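Long-range contact in pseudouridine synthase (Pyrococcus abyssi, PDB 2AUS), which probably isomerises specific uridines of RNA to pseudouridine: residues L104-Y110 with G173-G177. Sequence-based numbering, arbitrary orientation.
Sequences LPAGKEY and GVEAG. With PO4 (phosphate ion), chain E.
Lys108 and Val174 form a hydrogen-bonded antiparallel pair, joined by two backbone hydrogen bonds. Lys108 N donates to Val174 O at 2.8 Å, and Val174 N donates to Lys108 O at 2.7 Å. The pair joins the start of strand 108-116 to the end of strand 167-174, inside the antiparallel sheet of the TruB-type pseudouridine synthase fold. Glu109 and Gly173 follow as a non-hydrogen-bonded pair. The carboxylate of Glu109 is held elsewhere, by Tyr157 and Thr203. Before Lys108 and after Val174 the two segments leave the sheet pairing, and a water bridges them. It donates to Pro105 O and accepts from Ala176 N at 2.9 Å.

A phosphate ion, probably from the crystallisation liquor, lies against the aliphatic part of the Lys108 side chain, near Tyr110 OH and Gly177 N. Gly177 N gives its O1 a weak hydrogen bond. The lysine chain runs alongside the ion, with CD 3.0 Å from phosphate O1. A bend at the last torsion (chi4 56°) turns NZ back to Ala106 O, where it makes a weak hydrogen bond. With an alanine in place of Lys108, Ala106 O would probably lose this donor and the phosphate the positive charge beside it.

Packing completes the contact. The methyl of Ala176 points at the 104-110 segment and sits close to two carbonyl oxygens, Leu104 O and Ala106 O. Ile180, on helix 180-191, touches both Tyr110 and Val174. These two side chains cross at about a right angle. Val174 CG2 meets the Tyr110 ring in its plane, at the edge, 4.0 Å from CE2.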
loop_
_atom_site.group_PDB
_atom_site.type_symbol
_atom_site.label_atom_id
_atom_site.label_comp_id
_atom_site.label_asym_id
_atom_site.label_seq_id
_atom_site.Cartn_x
_atom_site.Cartn_y
_atom_site.Cartn_z
ATOM N N LEU A 104 4.671 -17.913 23.193
ATOM C CA LEU A 104 3.981 -19.007 22.516
ATOM C C LEU A 104 2.776 -19.539 23.282
ATOM O O LEU A 104 1.743 -19.830 22.690
ATOM C CB LEU A 104 4.954 -20.156 22.226
ATOM C CG LEU A 104 5.873 -19.932 21.025
ATOM C CD1 LEU A 104 6.824 -21.113 20.859
ATOM C CD2 LEU A 104 5.026 -19.756 19.775
ATOM N N PRO A 105 2.893 -19.679 24.609
ATOM C CA PRO A 105 1.775 -20.182 25.409
ATOM C C PRO A 105 0.890 -19.069 25.968
ATOM O O PRO A 105 -0.090 -19.340 26.662
ATOM C CB PRO A 105 2.480 -20.936 26.521
ATOM C CG PRO A 105 3.634 -20.016 26.803
ATOM C CD PRO A 105 4.134 -19.670 25.406
ATOM N N ALA A 106 1.239 -17.820 25.680
ATOM C CA ALA A 106 0.469 -16.687 26.183
ATOM C C ALA A 106 -0.949 -16.662 25.623
ATOM O O ALA A 106 -1.185 -17.048 24.475
ATOM C CB ALA A 106 1.184 -15.384 25.852
ATOM N N GLY A 107 -1.890 -16.223 26.453
ATOM C CA GLY A 107 -3.270 -16.127 26.019
ATOM C C GLY A 107 -3.438 -14.896 25.147
ATOM O O GLY A 107 -2.598 -13.999 25.178
ATOM N N LYS A 108 -4.509 -14.839 24.364
ATOM C CA LYS A 108 -4.722 -13.683 23.506
ATOM C C LYS A 108 -6.146 -13.169 23.505
ATOM O O LYS A 108 -7.097 -13.916 23.731
ATOM C CB LYS A 108 -4.280 -14.013 22.081
ATOM C CG LYS A 108 -2.778 -14.188 21.997
ATOM C CD LYS A 108 -2.346 -14.912 20.763
ATOM C CE LYS A 108 -0.844 -15.134 20.796
ATOM N NZ LYS A 108 -0.443 -15.854 22.025
ATOM N N GLU A 109 -6.279 -11.874 23.268
ATOM C CA GLU A 109 -7.583 -11.250 23.209
ATOM C C GLU A 109 -7.705 -10.556 21.867
ATOM O O GLU A 109 -6.747 -9.955 21.365
ATOM C CB GLU A 109 -7.757 -10.223 24.330
ATOM C CG GLU A 109 -9.170 -9.651 24.406
ATOM C CD GLU A 109 -9.285 -8.488 25.377
ATOM O OE1 GLU A 109 -8.660 -7.432 25.122
ATOM O OE2 GLU A 109 -9.988 -8.638 26.400
ATOM N N TYR A 110 -8.889 -10.640 21.283
ATOM C CA TYR A 110 -9.137 -10.023 19.993
ATOM C C TYR A 110 -10.470 -9.303 20.018
ATOM O O TYR A 110 -11.311 -9.539 20.886
ATOM C CB TYR A 110 -9.221 -11.090 18.904
ATOM C CG TYR A 110 -7.967 -11.887 18.655
ATOM C CD1 TYR A 110 -7.069 -11.510 17.662
ATOM C CD2 TYR A 110 -7.698 -13.046 19.383
ATOM C CE1 TYR A 110 -5.938 -12.269 17.388
ATOM C CE2 TYR A 110 -6.565 -13.814 19.118
ATOM C CZ TYR A 110 -5.689 -13.420 18.118
ATOM O OH TYR A 110 -4.564 -14.167 17.841
ATOM N N GLY A 173 -11.475 -13.583 24.506
ATOM C CA GLY A 173 -10.217 -13.949 25.127
ATOM C C GLY A 173 -10.052 -15.417 24.789
ATOM O O GLY A 173 -11.009 -16.185 24.914
ATOM N N VAL A 174 -8.858 -15.815 24.356
ATOM C CA VAL A 174 -8.623 -17.196 23.974
ATOM C C VAL A 174 -7.255 -17.736 24.373
ATOM O O VAL A 174 -6.314 -16.983 24.625
ATOM C CB VAL A 174 -8.749 -17.370 22.448
ATOM C CG1 VAL A 174 -10.122 -16.919 21.977
ATOM C CG2 VAL A 174 -7.644 -16.569 21.739
ATOM N N GLU A 175 -7.159 -19.059 24.409
ATOM C CA GLU A 175 -5.916 -19.735 24.739
ATOM C C GLU A 175 -5.005 -19.576 23.519
ATOM O O GLU A 175 -5.487 -19.368 22.407
ATOM C CB GLU A 175 -6.193 -21.221 25.005
ATOM C CG GLU A 175 -4.992 -22.011 25.490
ATOM C CD GLU A 175 -5.313 -23.473 25.775
ATOM O OE1 GLU A 175 -4.450 -24.169 26.359
ATOM O OE2 GLU A 175 -6.422 -23.926 25.413
ATOM N N ALA A 176 -3.695 -19.666 23.718
ATOM C CA ALA A 176 -2.763 -19.539 22.605
ATOM C C ALA A 176 -3.081 -20.567 21.521
ATOM O O ALA A 176 -3.447 -21.699 21.822
ATOM C CB ALA A 176 -1.341 -19.728 23.096
ATOM N N GLY A 177 -2.955 -20.166 20.261
ATOM C CA GLY A 177 -3.223 -21.082 19.164
ATOM C C GLY A 177 -4.676 -21.199 18.732
ATOM O O GLY A 177 -5.006 -22.023 17.876
HETATM P P PO4 E . -2.027 -17.539 18.415
HETATM O O1 PO4 E . -3.332 -17.299 19.179
HETATM O O2 PO4 E . -0.811 -18.246 19.057
HETATM O O3 PO4 E . -1.551 -16.222 17.706
HETATM O O4 PO4 E . -2.573 -18.509 17.383
HETATM O O HOH W 1 -2.603 -20.072 26.386
#